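Local coordinates for putative cell adhesion protein (Parabacteroides distasonis, PDB 3LIU) that is a putative fimbrillin of the FimA/Mfa1 family that probably serves as a pilus subunit in cell adhesion, at residues L21-E26 / V86-N91; T39-N44 / L171-A176; F204-K209 / I373-M378; F233-Y238 / Y303-L308. All coordinates share one frame; numbering follows the deposited sequence. Where two conformers were deposited one is given.

Interaction 1: residues L21-E26 / V86-N91; sequences LAIKSE and VVVVAN
The backbone N of V88, a residue that touches both L21 and I23, is hydrogen-bonded to S129 OG on the adjoining strand 127-136. The contact with L21 and I23 is wholly apolar. It joins strand 16-24 to strand 82-90 across the interior of the N-terminal beta-rich part of the chain. This is consistent with a beta-sandwich of the transthyretin-like kind to which the FimA family is assigned. The local strand axes pass 10.0 Å apart at an angle of 56°. That spacing is one of packed layers, and no hydrogen bond crosses between the two segments.

L21 does much of the touching with the fork at its end. CG lies anti to the backbone N (chi1 -173°), which sends the two methyls inward. L21 CD1 meets V88 CG2 at 3.7 Å. The other methyl, L21 CD2, reaches the same V88 CG2 at 3.8 Å, and that valine methyl therefore rests against both prongs. The two side chains run past each other in opposite directions. V86 is met differently: L21 CD1 and V86 CG1 come tip to tip at 4.0 Å.

All four touching residues are buried. L46 of strand 45-52 packs on both I23 and V88, while V74 of strand 71-80 lies against L21. V48, also of strand 45-52, lies against V86.

The two methyls of V88 divide the work. V88 CG2 serves L21, and V88 CG1 turns to the branch methyl of the isoleucine, with I23 CG2 4.1 Å from V88 CG1.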
loop_
_atom_site.group_PDB
_atom_site.type_symbol
_atom_site.label_atom_id
_atom_site.label_comp_id
_atom_site.label_asym_id
_atom_site.label_seq_id
_atom_site.Cartn_x
_atom_site.Cartn_y
_atom_site.Cartn_z
ATOM N N LEU A 21 -16.199 14.223 15.611
ATOM C CA LEU A 21 -15.141 13.206 15.676
ATOM C C LEU A 21 -13.801 13.861 15.357
ATOM O O LEU A 21 -13.737 14.662 14.459
ATOM C CB LEU A 21 -15.489 12.039 14.726
ATOM C CG LEU A 21 -14.614 10.786 14.757
ATOM C CD1 LEU A 21 -15.434 9.534 14.454
ATOM C CD2 LEU A 21 -13.406 10.907 13.821
ATOM N N ALA A 22 -12.755 13.567 16.137
ATOM C CA ALA A 22 -11.417 14.098 15.888
ATOM C C ALA A 22 -10.431 12.969 15.565
ATOM O O ALA A 22 -10.437 11.912 16.246
ATOM C CB ALA A 22 -10.960 14.912 17.065
ATOM N N ILE A 23 -9.625 13.149 14.504
ATOM C CA ILE A 23 -8.577 12.143 14.144
ATOM C C ILE A 23 -7.159 12.653 14.390
ATOM O O ILE A 23 -6.887 13.879 14.337
ATOM C CB ILE A 23 -8.722 11.642 12.676
ATOM C CG1 ILE A 23 -8.403 12.764 11.671
ATOM C CG2 ILE A 23 -10.173 11.117 12.444
ATOM C CD1 ILE A 23 -6.918 12.953 11.321
ATOM N N LYS A 24 -6.256 11.731 14.691
ATOM C CA LYS A 24 -4.858 12.076 14.891
ATOM C C LYS A 24 -4.194 12.289 13.540
ATOM O O LYS A 24 -4.383 11.489 12.629
ATOM C CB LYS A 24 -4.137 10.965 15.635
ATOM C CG LYS A 24 -2.747 11.332 16.114
ATOM C CD LYS A 24 -1.924 10.055 16.419
ATOM C CE LYS A 24 -2.368 9.397 17.719
ATOM N NZ LYS A 24 -1.972 7.959 17.802
ATOM N N SER A 25 -3.417 13.368 13.418
ATOM C CA SER A 25 -2.843 13.778 12.129
ATOM C C SER A 25 -1.333 14.021 12.258
ATOM O O SER A 25 -0.884 14.607 13.254
ATOM C CB SER A 25 -3.537 15.067 11.635
ATOM O OG SER A 25 -3.538 15.140 10.217
ATOM N N GLU A 26 -0.568 13.605 11.241
ATOM C CA GLU A 26 0.911 13.748 11.229
ATOM C C GLU A 26 1.387 15.092 10.637
ATOM O O GLU A 26 1.249 15.366 9.432
ATOM C CB GLU A 26 1.552 12.570 10.465
ATOM C CG GLU A 26 0.928 11.202 10.787
ATOM C CD GLU A 26 1.844 10.031 10.466
ATOM O OE1 GLU A 26 2.732 10.138 9.578
ATOM O OE2 GLU A 26 1.665 8.980 11.114
ATOM N N VAL A 86 -18.395 2.388 14.665
ATOM C CA VAL A 86 -17.981 3.572 13.914
ATOM C C VAL A 86 -16.635 3.297 13.286
ATOM O O VAL A 86 -15.744 2.804 13.952
ATOM C CB VAL A 86 -17.843 4.765 14.856
ATOM C CG1 VAL A 86 -17.385 6.001 14.132
ATOM C CG2 VAL A 86 -19.165 5.011 15.591
ATOM N N VAL A 87 -16.511 3.629 12.005
ATOM C CA VAL A 87 -15.254 3.530 11.283
ATOM C C VAL A 87 -15.049 4.808 10.451
ATOM O O VAL A 87 -15.996 5.394 9.923
ATOM C CB VAL A 87 -15.176 2.224 10.426
ATOM C CG1 VAL A 87 -16.439 2.033 9.561
ATOM C CG2 VAL A 87 -13.901 2.195 9.561
ATOM N N VAL A 88 -13.807 5.247 10.357
ATOM C CA VAL A 88 -13.475 6.463 9.680
ATOM C C VAL A 88 -12.534 6.120 8.551
ATOM O O VAL A 88 -11.545 5.402 8.754
ATOM C CB VAL A 88 -12.771 7.423 10.652
ATOM C CG1 VAL A 88 -12.396 8.754 9.964
ATOM C CG2 VAL A 88 -13.659 7.647 11.860
ATOM N N VAL A 89 -12.830 6.665 7.371
ATOM C CA VAL A 89 -11.989 6.538 6.210
ATOM C C VAL A 89 -11.538 7.922 5.748
ATOM O O VAL A 89 -12.346 8.799 5.465
ATOM C CB VAL A 89 -12.730 5.817 5.031
ATOM C CG1 VAL A 89 -11.817 5.808 3.743
ATOM C CG2 VAL A 89 -13.118 4.376 5.426
ATOM N N ALA A 90 -10.242 8.116 5.624
ATOM C CA ALA A 90 -9.692 9.356 5.051
ATOM C C ALA A 90 -9.463 9.225 3.563
ATOM O O ALA A 90 -8.967 8.193 3.082
ATOM C CB ALA A 90 -8.353 9.750 5.744
ATOM N N ASN A 91 -9.788 10.304 2.850
ATOM C CA ASN A 91 -9.378 10.511 1.458
ATOM C C ASN A 91 -10.017 9.513 0.468
ATOM O O ASN A 91 -9.412 9.132 -0.514
ATOM C CB ASN A 91 -7.850 10.500 1.350
ATOM C CG ASN A 91 -7.192 11.604 2.187
ATOM O OD1 ASN A 91 -7.734 12.687 2.303
ATOM N ND2 ASN A 91 -6.050 11.299 2.819
#

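Interaction 2: residues T39-N44 / L171-A176; sequences TDADVN and LVRDVA
A type I beta turn from T39 to D42, in the loop ahead of strand 45-52, presents D40 to R173 in strand 172-185. The arginine chain is extended from CG to NE and takes D40 side-on with two nitrogens. R173 NE donates to the backbone D40 O at 2.9 Å, with an N-H...O angle of 147°. R173 NH2 also reaches D40 O, but that bond is weak.

The same R173 NH2 forms a salt bridge to D40 OD1 at 3.2 Å. It meets the oxygen from well above the carboxylate plane, and the carboxylate and guanidinium planes stand 79° apart. D40 CG sits between the backbone N and the carbonyl carbon (chi1 66°), which brings the carboxylate round to the arginine. A41 lies nearby, its CB 4.0 Å from R173 NH2. Apart from this polar grip, V43 CG2 and L171 CD1 make a looser apolar touch at 4.4 Å.

The far nitrogen, R173 NH1, is bonded to N357 OD1 and W392 O, and W392 adds a cation-pi contact. R173 thus ties the early loop to the C-terminal end of the modelled chain. With several partners around it, the buried guanidinium has little freedom to rotate and probably stays charged.

The turn is braced from within. D42 OD1 accepts from T39 OG1 at 2.8 Å, and D42 OD2 accepts from T39 N at 3.1 Å. T39 OG1 in turn accepts from A41 N at 3.1 Å, which is the signature of an ST turn within a type I beta turn.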
loop_
_atom_site.group_PDB
_atom_site.type_symbol
_atom_site.label_atom_id
_atom_site.label_comp_id
_atom_site.label_asym_id
_atom_site.label_seq_id
_atom_site.Cartn_x
_atom_site.Cartn_y
_atom_site.Cartn_z
ATOM N N THR A 39 1.366 15.953 0.729
ATOM C CA THR A 39 2.211 14.943 1.400
ATOM C C THR A 39 1.425 13.644 1.632
ATOM O O THR A 39 0.196 13.602 1.555
ATOM C CB THR A 39 2.705 15.411 2.788
ATOM O OG1 THR A 39 1.651 15.205 3.744
ATOM C CG2 THR A 39 3.109 16.883 2.775
ATOM N N ASP A 40 2.158 12.583 1.953
ATOM C CA ASP A 40 1.587 11.272 2.149
ATOM C C ASP A 40 0.909 11.151 3.541
ATOM O O ASP A 40 0.479 10.093 3.924
ATOM C CB ASP A 40 2.661 10.185 1.904
ATOM C CG ASP A 40 3.788 10.215 2.931
ATOM O OD1 ASP A 40 3.543 10.785 3.981
ATOM O OD2 ASP A 40 4.895 9.668 2.702
ATOM N N ALA A 41 0.844 12.233 4.304
ATOM C CA ALA A 41 0.088 12.261 5.549
ATOM C C ALA A 41 -1.152 13.150 5.451
ATOM O O ALA A 41 -1.875 13.309 6.436
ATOM C CB ALA A 41 0.995 12.738 6.741
ATOM N N ASP A 42 -1.417 13.752 4.290
ATOM C CA ASP A 42 -2.571 14.660 4.208
ATOM C C ASP A 42 -3.911 13.904 4.485
ATOM O O ASP A 42 -4.109 12.787 4.013
ATOM C CB ASP A 42 -2.693 15.347 2.839
ATOM C CG ASP A 42 -1.559 16.324 2.534
ATOM O OD1 ASP A 42 -0.726 16.634 3.414
ATOM O OD2 ASP A 42 -1.518 16.773 1.371
ATOM N N VAL A 43 -4.806 14.572 5.217
ATOM C CA VAL A 43 -6.165 14.152 5.461
ATOM C C VAL A 43 -7.039 15.240 4.934
ATOM O O VAL A 43 -7.171 16.294 5.539
ATOM C CB VAL A 43 -6.395 13.931 6.950
ATOM C CG1 VAL A 43 -7.858 13.692 7.240
ATOM C CG2 VAL A 43 -5.471 12.761 7.425
ATOM N N ASN A 44 -7.619 15.017 3.773
ATOM C CA ASN A 44 -8.433 16.054 3.114
ATOM C C ASN A 44 -9.926 15.882 3.383
ATOM O O ASN A 44 -10.649 16.827 3.649
ATOM C CB ASN A 44 -8.177 15.953 1.620
ATOM C CG ASN A 44 -6.750 16.173 1.284
ATOM O OD1 ASN A 44 -6.135 17.091 1.802
ATOM N ND2 ASN A 44 -6.206 15.348 0.397
ATOM N N LEU A 171 -5.431 6.875 12.335
ATOM C CA LEU A 171 -5.721 6.339 11.006
ATOM C C LEU A 171 -4.489 5.613 10.524
ATOM O O LEU A 171 -3.387 6.037 10.829
ATOM C CB LEU A 171 -6.117 7.443 10.029
ATOM C CG LEU A 171 -7.308 8.335 10.383
ATOM C CD1 LEU A 171 -7.527 9.379 9.256
ATOM C CD2 LEU A 171 -8.571 7.528 10.722
ATOM N N VAL A 172 -4.682 4.508 9.801
ATOM C CA VAL A 172 -3.599 3.761 9.207
ATOM C C VAL A 172 -3.755 3.709 7.706
ATOM O O VAL A 172 -4.818 3.373 7.208
ATOM C CB VAL A 172 -3.509 2.333 9.769
ATOM C CG1 VAL A 172 -2.323 1.573 9.101
ATOM C CG2 VAL A 172 -3.353 2.385 11.267
ATOM N N ARG A 173 -2.685 4.029 6.987
ATOM C CA ARG A 173 -2.740 4.047 5.521
ATOM C C ARG A 173 -3.140 2.685 4.970
ATOM O O ARG A 173 -2.839 1.665 5.557
ATOM C CB ARG A 173 -1.408 4.454 4.911
ATOM C CG ARG A 173 -0.966 5.877 5.200
ATOM C CD ARG A 173 0.385 6.155 4.521
ATOM N NE ARG A 173 0.981 7.448 4.889
ATOM C CZ ARG A 173 1.634 7.714 6.031
ATOM N NH1 ARG A 173 1.763 6.808 6.961
ATOM N NH2 ARG A 173 2.159 8.919 6.252
ATOM N N ASP A 174 -3.808 2.702 3.823
ATOM C CA ASP A 174 -4.236 1.503 3.147
ATOM C C ASP A 174 -3.192 1.079 2.074
ATOM O O ASP A 174 -3.371 0.066 1.423
ATOM C CB ASP A 174 -5.617 1.729 2.496
ATOM C CG ASP A 174 -6.799 1.669 3.497
ATOM O OD1 ASP A 174 -6.613 1.546 4.726
ATOM O OD2 ASP A 174 -7.964 1.727 3.022
ATOM N N VAL A 175 -2.111 1.851 1.880
ATOM C CA VAL A 175 -1.088 1.522 0.911
ATOM C C VAL A 175 0.248 1.234 1.652
ATOM O O VAL A 175 0.406 1.598 2.821
ATOM C CB VAL A 175 -0.857 2.647 -0.155
ATOM C CG1 VAL A 175 -2.042 2.777 -1.118
ATOM C CG2 VAL A 175 -0.565 3.974 0.522
ATOM N N ALA A 176 1.180 0.608 0.936
ATOM C CA ALA A 176 2.596 0.430 1.333
ATOM C C ALA A 176 3.437 1.241 0.373
ATOM O O ALA A 176 2.983 1.554 -0.744
ATOM C CB ALA A 176 3.034 -1.084 1.274
#

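Interaction 3: residues F204-K209 / I373-M378; sequences FIASAK and IPYDPM
F204 meets the 373-378 loop first, with the rim of its ring. Its CG sits between the backbone N and the carbonyl carbon (chi1 77°), and the ring reaches across to P374 and Y375. F204 CE2 lies 3.5 Å from Y375 OH, and the hydroxyl oxygen is in the plane of the phenylalanine ring, at its edge. F204 CZ is 4.1 Å from P374 CB, which also lies at the ring edge. Both side chains come to the phenylalanine obliquely.

I205 faces the other way and packs on L309 and F282. This change of side from residue to residue is that of an extended strand. Strand 193-213, broken near S207, holds the whole segment and pairs antiparallel with strands 308-319 and 238-240. Residues 373-378 belong to the loop between strands 358-366 and 383-391 and lie against the strand on the F204 and A206 side.

A206 again points to the loop. Its CB touches the hydroxyl end of the tyrosine, with A206 CB 4.0 Å from Y375 CE1 and 4.1 Å from Y375 OH. No hydrogen bond joins the two segments. Y375 also packs on V240 and I310, residues of the two strands beside 193-213, so its side chain touches three neighbouring strands.

Within the loop, the proline packs on its neighbour. P374 CG stands over the centre of the Y375 ring, 3.9 Å above its plane.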
loop_
_atom_site.group_PDB
_atom_site.type_symbol
_atom_site.label_atom_id
_atom_site.label_comp_id
_atom_site.label_asym_id
_atom_site.label_seq_id
_atom_site.Cartn_x
_atom_site.Cartn_y
_atom_site.Cartn_z
ATOM N N PHE A 204 10.877 -0.651 -11.911
ATOM C CA PHE A 204 9.423 -0.820 -11.997
ATOM C C PHE A 204 8.884 -1.922 -11.106
ATOM O O PHE A 204 9.643 -2.754 -10.591
ATOM C CB PHE A 204 8.927 -0.942 -13.472
ATOM C CG PHE A 204 9.162 -2.296 -14.132
ATOM C CD1 PHE A 204 10.403 -2.652 -14.589
ATOM C CD2 PHE A 204 8.111 -3.184 -14.314
ATOM C CE1 PHE A 204 10.625 -3.873 -15.218
ATOM C CE2 PHE A 204 8.306 -4.421 -14.941
ATOM C CZ PHE A 204 9.566 -4.758 -15.416
ATOM N N ILE A 205 7.564 -1.890 -10.911
ATOM C CA ILE A 205 6.894 -2.840 -10.052
ATOM C C ILE A 205 5.982 -3.733 -10.880
ATOM O O ILE A 205 5.340 -3.240 -11.819
ATOM C CB ILE A 205 6.018 -2.109 -8.997
ATOM C CG1 ILE A 205 6.855 -1.143 -8.170
ATOM C CG2 ILE A 205 5.244 -3.143 -8.104
ATOM C CD1 ILE A 205 8.048 -1.733 -7.424
ATOM N N ALA A 206 5.938 -5.027 -10.556
ATOM C CA ALA A 206 5.039 -5.991 -11.252
ATOM C C ALA A 206 4.206 -6.721 -10.205
ATOM O O ALA A 206 4.630 -6.856 -9.070
ATOM C CB ALA A 206 5.855 -6.999 -12.102
ATOM N N SER A 207 3.031 -7.222 -10.576
ATOM C CA SER A 207 2.140 -7.877 -9.626
ATOM C C SER A 207 1.826 -7.077 -8.370
ATOM O O SER A 207 1.776 -7.627 -7.276
ATOM C CB SER A 207 2.651 -9.277 -9.230
ATOM O OG SER A 207 2.775 -10.085 -10.389
ATOM N N ALA A 208 1.544 -5.783 -8.550
ATOM C CA ALA A 208 0.980 -4.934 -7.495
ATOM C C ALA A 208 -0.511 -5.234 -7.458
ATOM O O ALA A 208 -1.177 -5.118 -8.493
ATOM C CB ALA A 208 1.216 -3.429 -7.835
ATOM N N LYS A 209 -1.042 -5.652 -6.313
ATOM C CA LYS A 209 -2.492 -5.778 -6.207
ATOM C C LYS A 209 -3.086 -4.384 -6.357
ATOM O O LYS A 209 -2.683 -3.437 -5.676
ATOM C CB LYS A 209 -2.916 -6.475 -4.935
ATOM C CG LYS A 209 -2.730 -7.978 -5.032
ATOM C CD LYS A 209 -3.398 -8.761 -3.956
ATOM C CE LYS A 209 -3.260 -10.280 -4.212
ATOM N NZ LYS A 209 -3.843 -11.121 -3.149
ATOM N N ILE A 373 15.462 -10.399 -20.372
ATOM C CA ILE A 373 14.010 -10.333 -20.284
ATOM C C ILE A 373 13.578 -10.210 -18.795
ATOM O O ILE A 373 14.314 -10.638 -17.872
ATOM C CB ILE A 373 13.343 -11.488 -21.076
ATOM C CG1 ILE A 373 13.633 -12.862 -20.434
ATOM C CG2 ILE A 373 13.865 -11.510 -22.602
ATOM C CD1 ILE A 373 12.941 -14.031 -21.149
ATOM N N PRO A 374 12.437 -9.545 -18.550
ATOM C CA PRO A 374 12.108 -9.189 -17.182
ATOM C C PRO A 374 11.579 -10.300 -16.313
ATOM O O PRO A 374 11.803 -10.279 -15.107
ATOM C CB PRO A 374 11.046 -8.091 -17.355
ATOM C CG PRO A 374 10.420 -8.382 -18.720
ATOM C CD PRO A 374 11.599 -8.813 -19.526
ATOM N N TYR A 375 10.885 -11.277 -16.874
ATOM C CA TYR A 375 10.129 -12.204 -16.029
ATOM C C TYR A 375 10.659 -13.619 -16.025
ATOM O O TYR A 375 9.971 -14.540 -15.602
ATOM C CB TYR A 375 8.678 -12.188 -16.461
ATOM C CG TYR A 375 8.049 -10.806 -16.406
ATOM C CD1 TYR A 375 8.299 -9.943 -15.341
ATOM C CD2 TYR A 375 7.212 -10.364 -17.413
ATOM C CE1 TYR A 375 7.711 -8.701 -15.260
ATOM C CE2 TYR A 375 6.619 -9.107 -17.351
ATOM C CZ TYR A 375 6.859 -8.286 -16.262
ATOM O OH TYR A 375 6.268 -7.055 -16.170
ATOM N N ASP A 376 11.876 -13.795 -16.506
ATOM C CA ASP A 376 12.627 -15.063 -16.322
ATOM C C ASP A 376 14.106 -14.741 -16.157
ATOM O O ASP A 376 14.580 -13.742 -16.696
ATOM C CB ASP A 376 12.488 -15.982 -17.533
ATOM C CG ASP A 376 11.189 -16.754 -17.536
ATOM O OD1 ASP A 376 10.910 -17.515 -16.593
ATOM O OD2 ASP A 376 10.422 -16.578 -18.485
ATOM N N PRO A 377 14.850 -15.573 -15.405
ATOM C CA PRO A 377 16.292 -15.340 -15.287
ATOM C C PRO A 377 17.016 -16.028 -16.444
ATOM O O PRO A 377 16.426 -16.854 -17.120
ATOM C CB PRO A 377 16.640 -16.041 -13.966
ATOM C CG PRO A 377 15.697 -17.217 -13.960
ATOM C CD PRO A 377 14.404 -16.629 -14.483
HETATM N N MSE A 378 18.284 -15.670 -16.649
HETATM C CA MSE A 378 19.183 -16.356 -17.565
HETATM C C MSE A 378 20.351 -16.862 -16.734
HETATM O O MSE A 378 21.149 -16.060 -16.255
HETATM C CB MSE A 378 19.672 -15.410 -18.662
HETATM C CG MSE A 378 18.689 -15.300 -19.804
HETATM SE SE MSE A 378 19.190 -14.151 -21.287
HETATM C CE MSE A 378 17.296 -14.099 -21.842
#

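Interaction 4: residues F233-Y238 / Y303-L308; sequences FGYLDY and YANHTL
N305 turns its side chain against two neighbouring tyrosines, Y235 and Y238. N305 CG lies over one face of the Y238 ring, and the amide plane stands nearly upright on that ring, 89° from it. N305 ND2 is 3.5 Å from Y238 CE2. Nearer the backbone, N305 CB packs on Y238 CZ at 3.6 Å. Y235 is met otherwise. N305 ND2 comes to the edge of that ring, near its plane, 3.4 Å from Y235 CE1, and the two side chains cross at about a right angle.

The next shell fixes these groups. N305 OD1 accepts from K258 N, and N287 ND2 is bonded to N305 O. A cis peptide bond between A304 and N305 shapes the loop that carries the amide. Y238 OH is bonded to E291 O, while Y235 OH is bonded to E296 OE1 and K293 N. Both rings are therefore held at their far ends.

Further out, Y235 belongs to a short 3-10 segment, 235-237. G234 N donates to the anti lone pair of D237 OD2 at 2.9 Å, and D237 N donates back to G234 O.

No hydrogen bond passes between N305 and either tyrosine. The buried amide finds its polar partners outside the two segments, so the rings meet it mainly by van der Waals contact. At most the face of Y238 could add a weak attraction for the amide; the edge of Y235 offers C-H groups to ND2.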
loop_
_atom_site.group_PDB
_atom_site.type_symbol
_atom_site.label_atom_id
_atom_site.label_comp_id
_atom_site.label_asym_id
_atom_site.label_seq_id
_atom_site.Cartn_x
_atom_site.Cartn_y
_atom_site.Cartn_z
ATOM N N PHE A 233 -11.636 -11.068 -8.731
ATOM C CA PHE A 233 -10.363 -10.443 -9.032
ATOM C C PHE A 233 -9.487 -11.432 -9.735
ATOM O O PHE A 233 -9.443 -12.617 -9.376
ATOM C CB PHE A 233 -9.718 -9.939 -7.746
ATOM C CG PHE A 233 -10.573 -8.944 -7.031
ATOM C CD1 PHE A 233 -11.022 -7.800 -7.711
ATOM C CD2 PHE A 233 -10.972 -9.147 -5.720
ATOM C CE1 PHE A 233 -11.807 -6.852 -7.069
ATOM C CE2 PHE A 233 -11.742 -8.209 -5.066
ATOM C CZ PHE A 233 -12.167 -7.051 -5.740
ATOM N N GLY A 234 -8.824 -10.943 -10.770
ATOM C CA GLY A 234 -7.912 -11.748 -11.538
ATOM C C GLY A 234 -6.746 -10.966 -12.039
ATOM O O GLY A 234 -6.384 -9.931 -11.470
ATOM N N TYR A 235 -6.146 -11.452 -13.123
ATOM C CA TYR A 235 -4.916 -10.883 -13.603
ATOM C C TYR A 235 -5.012 -9.370 -13.932
ATOM O O TYR A 235 -4.061 -8.626 -13.715
ATOM C CB TYR A 235 -4.370 -11.659 -14.802
ATOM C CG TYR A 235 -3.780 -13.036 -14.485
ATOM C CD1 TYR A 235 -2.831 -13.214 -13.463
ATOM C CD2 TYR A 235 -4.120 -14.137 -15.222
ATOM C CE1 TYR A 235 -2.305 -14.469 -13.171
ATOM C CE2 TYR A 235 -3.570 -15.407 -14.932
ATOM C CZ TYR A 235 -2.662 -15.548 -13.906
ATOM O OH TYR A 235 -2.118 -16.756 -13.601
ATOM N N LEU A 236 -6.121 -8.915 -14.491
ATOM C CA LEU A 236 -6.226 -7.492 -14.857
ATOM C C LEU A 236 -6.211 -6.588 -13.589
ATOM O O LEU A 236 -5.965 -5.378 -13.685
ATOM C CB LEU A 236 -7.497 -7.227 -15.660
ATOM C CG LEU A 236 -7.555 -7.839 -17.072
ATOM C CD1 LEU A 236 -8.958 -7.682 -17.596
ATOM C CD2 LEU A 236 -6.565 -7.217 -18.020
ATOM N N ASP A 237 -6.465 -7.201 -12.428
ATOM C CA ASP A 237 -6.482 -6.522 -11.115
ATOM C C ASP A 237 -5.131 -6.424 -10.453
ATOM O O ASP A 237 -4.989 -5.691 -9.483
ATOM C CB ASP A 237 -7.457 -7.222 -10.181
ATOM C CG ASP A 237 -8.898 -7.126 -10.680
ATOM O OD1 ASP A 237 -9.414 -5.992 -10.683
ATOM O OD2 ASP A 237 -9.490 -8.164 -11.030
ATOM N N TYR A 238 -4.163 -7.195 -10.949
ATOM C CA TYR A 238 -2.757 -6.928 -10.737
ATOM C C TYR A 238 -2.321 -5.766 -11.642
ATOM O O TYR A 238 -2.732 -5.688 -12.792
ATOM C CB TYR A 238 -1.879 -8.164 -11.054
ATOM C CG TYR A 238 -1.898 -9.269 -10.021
ATOM C CD1 TYR A 238 -1.377 -9.057 -8.750
ATOM C CD2 TYR A 238 -2.367 -10.549 -10.325
ATOM C CE1 TYR A 238 -1.344 -10.047 -7.826
ATOM C CE2 TYR A 238 -2.344 -11.553 -9.385
ATOM C CZ TYR A 238 -1.816 -11.277 -8.119
ATOM O OH TYR A 238 -1.769 -12.216 -7.140
ATOM N N TYR A 303 8.163 -16.082 -6.892
ATOM C CA TYR A 303 7.998 -14.799 -7.585
ATOM C C TYR A 303 6.587 -14.481 -8.044
ATOM O O TYR A 303 6.094 -13.385 -7.757
ATOM C CB TYR A 303 8.909 -14.722 -8.786
ATOM C CG TYR A 303 10.390 -14.704 -8.471
ATOM C CD1 TYR A 303 11.060 -15.862 -8.083
ATOM C CD2 TYR A 303 11.135 -13.561 -8.646
ATOM C CE1 TYR A 303 12.420 -15.846 -7.848
ATOM C CE2 TYR A 303 12.512 -13.534 -8.415
ATOM C CZ TYR A 303 13.144 -14.667 -8.020
ATOM O OH TYR A 303 14.493 -14.638 -7.789
ATOM N N ALA A 304 5.965 -15.429 -8.774
ATOM C CA ALA A 304 4.611 -15.263 -9.353
ATOM C C ALA A 304 3.513 -15.643 -8.349
ATOM O O ALA A 304 3.518 -16.801 -7.870
ATOM C CB ALA A 304 4.474 -16.161 -10.584
ATOM N N ASN A 305 2.578 -14.749 -7.995
ATOM C CA ASN A 305 2.499 -13.332 -8.408
ATOM C C ASN A 305 2.607 -12.459 -7.165
ATOM O O ASN A 305 1.753 -11.624 -6.856
ATOM C CB ASN A 305 1.194 -13.001 -9.169
ATOM C CG ASN A 305 1.319 -13.169 -10.707
ATOM O OD1 ASN A 305 2.390 -13.531 -11.225
ATOM N ND2 ASN A 305 0.185 -12.907 -11.449
ATOM N N HIS A 306 3.691 -12.670 -6.438
ATOM C CA HIS A 306 4.090 -11.730 -5.412
ATOM C C HIS A 306 4.550 -10.474 -6.083
ATOM O O HIS A 306 5.044 -10.517 -7.214
ATOM C CB HIS A 306 5.218 -12.331 -4.608
ATOM C CG HIS A 306 4.758 -13.423 -3.708
ATOM N ND1 HIS A 306 3.886 -13.193 -2.667
ATOM C CD2 HIS A 306 5.029 -14.747 -3.695
ATOM C CE1 HIS A 306 3.650 -14.334 -2.045
ATOM N NE2 HIS A 306 4.317 -15.292 -2.658
ATOM N N THR A 307 4.394 -9.356 -5.394
ATOM C CA THR A 307 4.824 -8.071 -5.924
ATOM C C THR A 307 6.340 -8.050 -6.071
ATOM O O THR A 307 7.059 -8.450 -5.138
ATOM C CB THR A 307 4.368 -6.952 -4.995
ATOM O OG1 THR A 307 2.949 -6.997 -4.912
ATOM C CG2 THR A 307 4.794 -5.589 -5.465
ATOM N N LEU A 308 6.793 -7.636 -7.263
ATOM C CA LEU A 308 8.220 -7.603 -7.608
ATOM C C LEU A 308 8.643 -6.170 -7.769
ATOM O O LEU A 308 7.883 -5.348 -8.314
ATOM C CB LEU A 308 8.503 -8.343 -8.951
ATOM C CG LEU A 308 7.967 -9.767 -9.115
ATOM C CD1 LEU A 308 8.270 -10.354 -10.493
ATOM C CD2 LEU A 308 8.466 -10.734 -8.030
#

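In the fold
Interactions 1 and 2 belong to the N-terminal FimA region, and interactions 3 and 4 lie across the chain's centre from interaction 1. Interaction 1 is buried and purely apolar, between strands. Interaction 2 is only partly buried and relies on charge, where a loop meets a strand end. The two join directly: N91 ND2 bonds to D42 O at 2.7 Å, and A90 packs on L171. Interactions 3 and 4 are both buried, with rings doing most of the touching and no hydrogen bond across either. They meet on strand 193-213, which carries one side of interaction 3: A206 O takes L308 N and S207 O bonds to T307 OG1. Interaction 4 is nested within the loop that interaction 3 closes.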